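Long-range contacts in lysyl oxidase (Pichia pastoris, PDB 1W7C), which is a copper- and topaquinone-dependent amine oxidase that probably converts primary amines, including the side-chain amines of lysines, to aldehydes: residues K17-T22 with G308-W313; D298-S303 with F382-F387. All blocks are in the same frame, centred on the assembly; numbering follows the deposited sequence. Where two conformers were deposited one is given.

Contact 1 (K17-T22 with G308-W313)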
ATOM      1  N   LYS A  17       8.182 -33.530  -4.784  1.00 19.29           N
ATOM      2  CA  LYS A  17       9.405 -34.003  -4.160  1.00 18.14           C
ATOM      3  C   LYS A  17       9.246 -33.956  -2.650  1.00 20.34           C
ATOM      4  O   LYS A  17       8.218 -33.503  -2.142  1.00 21.11           O
ATOM      5  CB  LYS A  17      10.578 -33.142  -4.594  1.00 18.60           C
ATOM      6  CG  LYS A  17      10.871 -33.198  -6.087  1.00 21.08           C
ATOM      7  CD  LYS A  17      11.684 -34.438  -6.459  1.00 25.26           C
ATOM      8  CE  LYS A  17      11.904 -34.609  -7.972  0.50 31.89           C
ATOM      9  NZ  LYS A  17      13.131 -35.473  -8.307  0.60 33.92           N
ATOM     10  N   THR A  18      10.238 -34.447  -1.924  1.00 18.37           N
ATOM     11  CA  THR A  18      10.320 -34.367  -0.468  0.60 27.65           C
ATOM     12  C   THR A  18      10.676 -32.946  -0.039  1.00 17.21           C
ATOM     13  O   THR A  18      11.533 -32.294  -0.674  1.00 18.60           O
ATOM     14  CB  THR A  18      11.441 -35.322   0.020  0.60 22.61           C
ATOM     15  OG1 THR A  18      11.057 -36.683  -0.251  0.60 28.93           O
ATOM     16  CG2 THR A  18      11.616 -35.273   1.531  0.60 25.16           C
ATOM     17  N   ASN A  19      10.122 -32.508   1.077  1.00 17.16           N
ATOM     18  CA  ASN A  19      10.507 -31.246   1.645  1.00 15.04           C
ATOM     19  C   ASN A  19      11.847 -31.373   2.384  1.00 15.81           C
ATOM     20  O   ASN A  19      11.909 -31.680   3.593  1.00 17.56           O
ATOM     21  CB  ASN A  19       9.399 -30.775   2.547  1.00 15.80           C
ATOM     22  CG  ASN A  19       9.658 -29.339   3.077  1.00 36.54           C
ATOM     23  OD1 ASN A  19      10.793 -28.845   3.149  1.00 16.13           O
ATOM     24  ND2 ASN A  19       8.586 -28.685   3.460  1.00 16.92           N
ATOM     25  N   ILE A  20      12.916 -31.123   1.639  1.00 14.75           N
ATOM     26  CA  ILE A  20      14.273 -31.259   2.130  1.00 16.18           C
ATOM     27  C   ILE A  20      14.691 -30.108   3.048  1.00 16.58           C
ATOM     28  O   ILE A  20      15.813 -30.088   3.551  1.00 17.09           O
ATOM     29  CB  ILE A  20      15.261 -31.395   0.933  1.00 16.42           C
ATOM     30  CG1 ILE A  20      15.094 -30.239  -0.071  1.00 17.84           C
ATOM     31  CG2 ILE A  20      15.017 -32.744   0.249  1.00 18.83           C
ATOM     32  CD1 ILE A  20      16.191 -30.147  -1.098  1.00 17.62           C
ATOM     33  N   TRP A  21      13.785 -29.146   3.241  1.00 14.83           N
ATOM     34  CA  TRP A  21      14.035 -28.003   4.100  1.00 15.31           C
ATOM     35  C   TRP A  21      13.313 -28.114   5.435  1.00 15.34           C
ATOM     36  O   TRP A  21      13.434 -27.203   6.252  1.00 16.71           O
ATOM     37  CB  TRP A  21      13.635 -26.688   3.386  1.00 15.91           C
ATOM     38  CG  TRP A  21      14.175 -26.574   2.010  1.00 15.03           C
ATOM     39  CD1 TRP A  21      15.396 -26.105   1.653  1.00 16.75           C
ATOM     40  CD2 TRP A  21      13.533 -26.971   0.797  1.00 15.28           C
ATOM     41  NE1 TRP A  21      15.556 -26.158   0.294  1.00 16.89           N
ATOM     42  CE2 TRP A  21      14.434 -26.715  -0.257  1.00 16.36           C
ATOM     43  CE3 TRP A  21      12.293 -27.542   0.488  1.00 17.11           C
ATOM     44  CZ2 TRP A  21      14.107 -26.930  -1.579  1.00 18.16           C
ATOM     45  CZ3 TRP A  21      11.977 -27.775  -0.828  1.00 17.53           C
ATOM     46  CH2 TRP A  21      12.884 -27.489  -1.851  1.00 18.44           C
ATOM     47  N   THR A  22      12.564 -29.192   5.640  1.00 15.68           N
ATOM     48  CA  THR A  22      11.665 -29.234   6.772  1.00 15.65           C
ATOM     49  C   THR A  22      12.416 -29.373   8.097  1.00 15.55           C
ATOM     50  O   THR A  22      13.539 -29.905   8.148  1.00 15.96           O
ATOM     51  CB  THR A  22      10.651 -30.391   6.553  1.00 15.42           C
ATOM     52  OG1 THR A  22       9.502 -30.184   7.367  1.00 15.87           O
ATOM     53  CG2 THR A  22      11.244 -31.754   6.954  1.00 17.55           C
ATOM     54  N   GLY A 308       2.832 -23.307  -6.670  1.00 14.92           N
ATOM     55  CA  GLY A 308       3.256 -24.351  -5.767  1.00 15.39           C
ATOM     56  C   GLY A 308       4.429 -23.864  -4.928  1.00 15.53           C
ATOM     57  O   GLY A 308       5.224 -23.035  -5.389  1.00 15.76           O
ATOM     58  N   PHE A 309       4.565 -24.396  -3.716  1.00 14.52           N
ATOM     59  CA  PHE A 309       5.697 -24.075  -2.843  1.00 14.51           C
ATOM     60  C   PHE A 309       5.709 -24.989  -1.629  1.00 13.78           C
ATOM     61  O   PHE A 309       4.689 -25.562  -1.288  1.00 13.57           O
ATOM     62  CB  PHE A 309       5.720 -22.592  -2.390  1.00 14.57           C
ATOM     63  CG  PHE A 309       4.469 -22.131  -1.696  1.00 14.61           C
ATOM     64  CD1 PHE A 309       3.473 -21.495  -2.419  1.00 15.53           C
ATOM     65  CD2 PHE A 309       4.240 -22.393  -0.341  1.00 15.01           C
ATOM     66  CE1 PHE A 309       2.288 -21.097  -1.800  1.00 16.50           C
ATOM     67  CE2 PHE A 309       3.055 -21.978   0.288  1.00 15.63           C
ATOM     68  CZ  PHE A 309       2.086 -21.344  -0.448  1.00 15.64           C
ATOM     69  N   TYR A 310       6.864 -25.062  -0.989  1.00 14.07           N
ATOM     70  CA  TYR A 310       7.028 -25.721   0.288  1.00 14.60           C
ATOM     71  C   TYR A 310       7.255 -24.688   1.353  1.00 14.21           C
ATOM     72  O   TYR A 310       7.882 -23.654   1.116  1.00 14.36           O
ATOM     73  CB  TYR A 310       8.247 -26.653   0.274  1.00 15.50           C
ATOM     74  CG  TYR A 310       8.228 -27.729  -0.782  1.00 15.84           C
ATOM     75  CD1 TYR A 310       8.667 -27.462  -2.067  1.00 16.50           C
ATOM     76  CD2 TYR A 310       7.876 -29.030  -0.483  1.00 15.61           C
ATOM     77  CE1 TYR A 310       8.669 -28.457  -3.046  1.00 17.59           C
ATOM     78  CE2 TYR A 310       7.880 -30.029  -1.465  1.00 16.92           C
ATOM     79  CZ  TYR A 310       8.300 -29.729  -2.729  1.00 16.51           C
ATOM     80  OH  TYR A 310       8.297 -30.720  -3.694  1.00 18.46           O
ATOM     81  N   THR A 311       6.784 -24.983   2.564  1.00 14.52           N
ATOM     82  CA  THR A 311       7.108 -24.143   3.718  1.00 14.15           C
ATOM     83  C   THR A 311       8.050 -24.875   4.680  1.00 13.93           C
ATOM     84  O   THR A 311       8.147 -26.095   4.699  1.00 15.25           O
ATOM     85  CB  THR A 311       5.857 -23.731   4.529  1.00 15.33           C
ATOM     86  OG1 THR A 311       5.300 -24.897   5.114  1.00 15.89           O
ATOM     87  CG2 THR A 311       4.790 -23.056   3.651  1.00 15.54           C
ATOM     88  N   SER A 312       8.789 -24.082   5.417  1.00 14.36           N
ATOM     89  CA  SER A 312       9.687 -24.541   6.454  1.00 15.08           C
ATOM     90  C   SER A 312       9.586 -23.593   7.619  1.00 15.03           C
ATOM     91  O   SER A 312       9.261 -22.427   7.446  1.00 15.86           O
ATOM     92  CB  SER A 312      11.131 -24.594   5.920  1.00 23.76           C
ATOM     93  OG  SER A 312      11.997 -25.065   6.930  1.00 26.46           O
ATOM     94  N   TRP A 313       9.915 -24.090   8.810  1.00 15.61           N
ATOM     95  CA  TRP A 313       9.809 -23.304  10.041  1.00 14.82           C
ATOM     96  C   TRP A 313      11.078 -23.397  10.858  1.00 15.32           C
ATOM     97  O   TRP A 313      11.607 -24.503  11.077  1.00 16.06           O
ATOM     98  CB  TRP A 313       8.637 -23.855  10.872  1.00 15.28           C
ATOM     99  CG  TRP A 313       8.298 -22.965  12.023  1.00 15.40           C
ATOM    100  CD1 TRP A 313       8.826 -23.012  13.297  1.00 16.61           C
ATOM    101  CD2 TRP A 313       7.340 -21.908  12.024  1.00 15.17           C
ATOM    102  NE1 TRP A 313       8.254 -22.031  14.073  1.00 16.68           N
ATOM    103  CE2 TRP A 313       7.344 -21.338  13.312  1.00 16.79           C
ATOM    104  CE3 TRP A 313       6.457 -21.386  11.060  1.00 16.64           C
ATOM    105  CZ2 TRP A 313       6.502 -20.293  13.664  1.00 17.21           C
ATOM    106  CZ3 TRP A 313       5.602 -20.350  11.424  1.00 18.25           C
ATOM    107  CH2 TRP A 313       5.645 -19.807  12.704  1.00 18.77           C
TER
HETATM  108  O   HOH W   1       8.094 -27.937   6.829  1.00 16.51           O
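The ring of Tyr310 takes Trp21 over one face: CZ3 of the indole sits 3.5 Å from Tyr310 CD1, displaced toward the rim, and the two planes meet obliquely, at 54°. At the edge of the phenol, near its plane, lies the carbonyl O of Lys17, while Asn19 CB approaches the ring obliquely. CG1 of the adjacent Ile20 sits over the centre of one indole face; outside the two segments Tyr322 stacks on the indole and NE1 is hydrogen-bonded to Tyr333 OH. Tyr310 OH reaches back to Lys17, 3.0 Å from its N and 3.2 Å from its O.

The loop between strand 11-12 and helix 26-39, which here meets strand 307-314 of the copper amine oxidase enzyme domain, is shaped by a type I turn from Asn19 to Thr22. Asn19 adds an Asx turn, its OD1 accepting from Trp21 N at 3.0 Å in the carbonyl plane. With CG anti to the backbone N (chi1 -173°), the amide reaches the strand: ND2 donates to Thr311 O at 2.9 Å, with the acceptor almost exactly in the amide plane. ND2 is also hydrogen-bonded to Glu299 O. Replacing Asn19 by a leucine would probably leave both carbonyls without this donor and the turn without its side-chain acceptor. Thr311 O also accepts from a water that itself accepts a hydrogen bond from Thr22 OG1.

Further along strand 307-314, Ser312 OG donates to Trp21 O at 2.7 Å, coming in from above the carbonyl plane rather than along a lone pair. Leu72 of helix 65-73 packs against Trp21.

Contact 2 (D298-S303 with F382-F387). Unlike the reference sequence in segment 298-303: Asp298 (reference Glu). With NAG (2-acetamido-2-deoxy-beta-D-glucopyranose), chain T.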
ATOM      1  N   ASP A 298       2.060 -34.046   4.960  1.00 19.90           N
ATOM      2  CA  ASP A 298       3.359 -34.559   5.428  1.00 22.48           C
ATOM      3  C   ASP A 298       4.525 -33.704   4.917  1.00 21.08           C
ATOM      4  O   ASP A 298       5.521 -33.536   5.613  1.00 27.04           O
ATOM      5  CB  ASP A 298       3.576 -36.006   4.972  1.00 26.72           C
ATOM      6  CG  ASP A 298       2.827 -37.003   5.794  1.00 51.76           C
ATOM      7  OD1 ASP A 298       2.030 -36.650   6.704  1.00 46.55           O
ATOM      8  OD2 ASP A 298       2.989 -38.219   5.594  1.00 52.64           O
ATOM      9  N   GLU A 299       4.387 -33.152   3.714  1.00 17.67           N
ATOM     10  CA  GLU A 299       5.476 -32.419   3.098  1.00 18.40           C
ATOM     11  C   GLU A 299       5.345 -30.895   3.200  1.00 15.93           C
ATOM     12  O   GLU A 299       6.257 -30.183   2.810  1.00 16.44           O
ATOM     13  CB  GLU A 299       5.654 -32.823   1.631  1.00 20.88           C
ATOM     14  CG  GLU A 299       5.914 -34.305   1.394  1.00 19.15           C
ATOM     15  CD  GLU A 299       7.163 -34.829   2.084  1.00 19.19           C
ATOM     16  OE1 GLU A 299       8.097 -34.080   2.410  1.00 19.01           O
ATOM     17  OE2 GLU A 299       7.230 -36.041   2.309  1.00 24.29           O
ATOM     18  N   GLU A 300       4.240 -30.419   3.742  1.00 16.04           N
ATOM     19  CA  GLU A 300       3.961 -28.993   3.804  1.00 14.92           C
ATOM     20  C   GLU A 300       4.248 -28.326   2.424  1.00 15.12           C
ATOM     21  O   GLU A 300       4.929 -27.322   2.299  1.00 15.44           O
ATOM     22  CB  GLU A 300       4.725 -28.290   4.962  1.00 16.44           C
ATOM     23  CG  GLU A 300       3.961 -28.621   6.259  1.00 16.94           C
ATOM     24  CD  GLU A 300       4.678 -28.081   7.464  1.00 17.18           C
ATOM     25  OE1 GLU A 300       4.294 -26.999   7.983  1.00 18.45           O
ATOM     26  OE2 GLU A 300       5.694 -28.718   7.850  1.00 17.16           O
ATOM     27  N   TYR A 301       3.634 -28.959   1.421  1.00 15.62           N
ATOM     28  CA  TYR A 301       3.628 -28.463   0.048  1.00 15.88           C
ATOM     29  C   TYR A 301       2.214 -27.993  -0.255  1.00 16.21           C
ATOM     30  O   TYR A 301       1.240 -28.669   0.109  1.00 16.89           O
ATOM     31  CB  TYR A 301       4.048 -29.568  -0.927  1.00 15.88           C
ATOM     32  CG  TYR A 301       3.925 -29.151  -2.368  1.00 15.69           C
ATOM     33  CD1 TYR A 301       4.938 -28.424  -2.995  1.00 15.75           C
ATOM     34  CD2 TYR A 301       2.810 -29.476  -3.114  1.00 17.64           C
ATOM     35  CE1 TYR A 301       4.830 -28.029  -4.305  1.00 17.23           C
ATOM     36  CE2 TYR A 301       2.683 -29.065  -4.437  1.00 17.98           C
ATOM     37  CZ  TYR A 301       3.708 -28.363  -5.042  1.00 18.13           C
ATOM     38  OH  TYR A 301       3.601 -27.936  -6.355  1.00 19.41           O
ATOM     39  N   PHE A 302       2.105 -26.809  -0.859  1.00 15.04           N
ATOM     40  CA  PHE A 302       0.828 -26.140  -1.107  1.00 15.60           C
ATOM     41  C   PHE A 302       0.683 -25.825  -2.589  1.00 16.71           C
ATOM     42  O   PHE A 302       1.664 -25.502  -3.238  1.00 16.73           O
ATOM     43  CB  PHE A 302       0.804 -24.820  -0.309  1.00 15.47           C
ATOM     44  CG  PHE A 302       0.769 -25.050   1.154  1.00 15.52           C
ATOM     45  CD1 PHE A 302       1.937 -25.220   1.873  1.00 16.06           C
ATOM     46  CD2 PHE A 302      -0.438 -25.186   1.828  1.00 15.87           C
ATOM     47  CE1 PHE A 302       1.879 -25.547   3.220  1.00 19.77           C
ATOM     48  CE2 PHE A 302      -0.476 -25.502   3.154  1.00 17.41           C
ATOM     49  CZ  PHE A 302       0.653 -25.676   3.848  1.00 18.83           C
ATOM     50  N   SER A 303      -0.531 -26.004  -3.115  1.00 15.15           N
ATOM     51  CA  SER A 303      -0.881 -25.641  -4.486  1.00 16.22           C
ATOM     52  C   SER A 303      -2.152 -24.787  -4.497  1.00 15.60           C
ATOM     53  O   SER A 303      -3.123 -25.045  -3.787  1.00 16.56           O
ATOM     54  CB  SER A 303      -1.083 -26.907  -5.387  1.00 21.51           C
ATOM     55  OG  SER A 303      -2.274 -27.571  -5.106  1.00 25.04           O
ATOM     56  N   PHE A 382      -1.746 -24.986  10.442  1.00 16.00           N
ATOM     57  CA  PHE A 382      -0.615 -25.917  10.377  1.00 16.37           C
ATOM     58  C   PHE A 382       0.247 -25.876  11.611  1.00 16.31           C
ATOM     59  O   PHE A 382       0.439 -24.826  12.208  1.00 18.08           O
ATOM     60  CB  PHE A 382       0.203 -25.643   9.080  1.00 16.40           C
ATOM     61  CG  PHE A 382      -0.621 -25.960   7.870  1.00 17.91           C
ATOM     62  CD1 PHE A 382      -1.479 -25.014   7.339  1.00 17.57           C
ATOM     63  CD2 PHE A 382      -0.687 -27.265   7.381  1.00 19.62           C
ATOM     64  CE1 PHE A 382      -2.360 -25.357   6.313  1.00 18.59           C
ATOM     65  CE2 PHE A 382      -1.552 -27.610   6.350  1.00 23.97           C
ATOM     66  CZ  PHE A 382      -2.372 -26.647   5.802  1.00 21.66           C
ATOM     67  N   THR A 383       0.727 -27.056  11.988  1.00 17.42           N
ATOM     68  CA  THR A 383       1.541 -27.272  13.165  1.00 17.40           C
ATOM     69  C   THR A 383       3.005 -27.290  12.746  1.00 18.46           C
ATOM     70  O   THR A 383       3.379 -27.933  11.743  1.00 18.98           O
ATOM     71  CB  THR A 383       1.160 -28.634  13.775  1.00 19.15           C
ATOM     72  OG1 THR A 383      -0.208 -28.604  14.191  1.00 21.24           O
ATOM     73  CG2 THR A 383       1.981 -28.913  15.018  1.00 21.08           C
ATOM     74  N   THR A 384       3.834 -26.611  13.535  1.00 16.93           N
ATOM     75  CA  THR A 384       5.273 -26.601  13.361  1.00 16.15           C
ATOM     76  C   THR A 384       5.946 -26.924  14.692  1.00 16.90           C
ATOM     77  O   THR A 384       5.277 -27.058  15.693  1.00 20.03           O
ATOM     78  CB  THR A 384       5.773 -25.239  12.844  1.00 18.21           C
ATOM     79  OG1 THR A 384       5.438 -24.223  13.803  1.00 18.29           O
ATOM     80  CG2 THR A 384       5.094 -24.887  11.528  1.00 17.83           C
ATOM     81  N   ASP A 385       7.271 -26.979  14.696  1.00 16.88           N
ATOM     82  CA  ASP A 385       7.981 -27.337  15.921  1.00 17.08           C
ATOM     83  C   ASP A 385       9.325 -26.686  15.995  1.00 17.22           C
ATOM     84  O   ASP A 385       9.864 -26.201  14.978  1.00 18.27           O
ATOM     85  CB  ASP A 385       8.092 -28.870  16.040  1.00 19.43           C
ATOM     86  CG  ASP A 385       8.552 -29.501  14.768  1.00 17.97           C
ATOM     87  OD1 ASP A 385       9.717 -29.249  14.345  1.00 18.71           O
ATOM     88  OD2 ASP A 385       7.788 -30.259  14.123  1.00 21.67           O
ATOM     89  N   THR A 386       9.833 -26.593  17.223  1.00 17.73           N
ATOM     90  CA  THR A 386      11.175 -26.116  17.501  1.00 17.43           C
ATOM     91  C   THR A 386      11.741 -26.977  18.633  1.00 17.30           C
ATOM     92  O   THR A 386      11.023 -27.728  19.294  1.00 19.54           O
ATOM     93  CB  THR A 386      11.183 -24.640  17.961  1.00 18.19           C
ATOM     94  OG1 THR A 386      10.307 -24.513  19.088  1.00 19.12           O
ATOM     95  CG2 THR A 386      10.672 -23.693  16.865  1.00 18.73           C
ATOM     96  N   PHE A 387      13.020 -26.791  18.897  1.00 18.30           N
ATOM     97  CA  PHE A 387      13.703 -27.393  20.047  1.00 18.05           C
ATOM     98  C   PHE A 387      14.527 -26.346  20.766  1.00 18.69           C
ATOM     99  O   PHE A 387      15.333 -25.654  20.142  1.00 19.67           O
ATOM    100  CB  PHE A 387      14.616 -28.562  19.616  1.00 20.22           C
ATOM    101  CG  PHE A 387      15.399 -29.149  20.759  1.00 19.01           C
ATOM    102  CD1 PHE A 387      16.653 -28.684  21.077  1.00 20.84           C
ATOM    103  CD2 PHE A 387      14.818 -30.113  21.565  1.00 20.13           C
ATOM    104  CE1 PHE A 387      17.344 -29.215  22.161  1.00 23.90           C
ATOM    105  CE2 PHE A 387      15.495 -30.650  22.631  1.00 22.47           C
ATOM    106  CZ  PHE A 387      16.754 -30.192  22.935  1.00 24.91           C
TER
HETATM  107  C1  NAG T 818       2.365 -32.140  16.986  1.00 42.03           C
HETATM  108  C2  NAG T 818       2.450 -33.633  17.368  1.00 37.95           C
HETATM  109  C3  NAG T 818       1.785 -34.514  16.316  1.00 36.36           C
HETATM  110  C4  NAG T 818       0.353 -34.046  16.092  1.00 40.83           C
HETATM  111  C5  NAG T 818       0.332 -32.530  15.814  1.00 38.01           C
HETATM  112  C6  NAG T 818      -1.106 -32.012  15.696  1.00 55.00           C
HETATM  113  C7  NAG T 818       4.204 -34.566  18.765  1.00 66.39           C
HETATM  114  C8  NAG T 818       5.340 -35.544  18.711  1.00 81.12           C
HETATM  115  N2  NAG T 818       3.816 -34.069  17.590  1.00 41.45           N
HETATM  116  O3  NAG T 818       1.762 -35.872  16.720  1.00 43.09           O
HETATM  117  O4  NAG T 818      -0.227 -34.794  15.040  1.00 75.83           O
HETATM  118  O5  NAG T 818       0.979 -31.851  16.873  1.00 48.88           O
HETATM  119  O6  NAG T 818      -1.716 -32.061  16.971  1.00 57.62           O
HETATM  120  O7  NAG T 818       3.687 -34.268  19.845  1.00 63.01           O
HETATM  121  O   HOH W   2       5.848 -28.852  10.601  1.00 19.97           O
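Phe302 drives its edge into the face of Phe382, a T-shaped pair with planes at 85° and centroids 5.0 Å apart. The two side chains come from opposite directions. CZ of Phe302 lies over the centre of the Phe382 ring, 3.7 Å above its plane, and the neighbouring CE2 makes the closest approach, 3.5 Å to Phe382 CZ. In both residues CG is anti to the carbonyl carbon (chi1 -67° and -65°), which sends each ring out from its strand to meet the other.

Beside the rings, Glu300 extends beyond CG until its carboxylate nears the backbone of 382-387. Water bridges the remaining distance, donating to Glu300 OE2 at 2.8 Å and to Thr383 O at 2.9 Å. The other oxygen, OE1, packs at 4.2 Å from Thr384 CG2 and is hydrogen-bonded to Tyr399 OH. Thr383 touches the sugar on Asn394, its CG2 3.6 Å from NAG O5.

Both segments belong to the copper amine oxidase enzyme domain. A G1 beta bulge sets Glu300 and Tyr301 together opposite Asp296, where strand 301-304 begins beside 294-296. Strand 301-304 also pairs antiparallel with 307-314, whereas 380-388 pairs with 391-405; the contact therefore joins separate strand pairings through side chains and water, with Tyr295 and Tyr399 flanking the phenylalanines.

Both contacts are largely buried, but contact 2 reaches the glycan at its outer edge. They share one piece of the fold: strands 301-304 and 307-314 are consecutive antiparallel neighbours, joined by the backbone hydrogen bond of Phe302 N to Phe309 O. Contact 1 fastens an N-terminal loop to strand 307-314 mainly by hydrogen bonds to backbone carbonyls, around one oblique aromatic pair. Contact 2 links strand 301-304 and the turn before it to strand 380-388 without a direct hydrogen bond, relying on ring packing and a bridging water. Besides the Asn19 bond already noted, Trp313 packs against Thr384. At Tyr399, Thr311 of contact 1 and Glu300 of contact 2 meet the same hydroxyl.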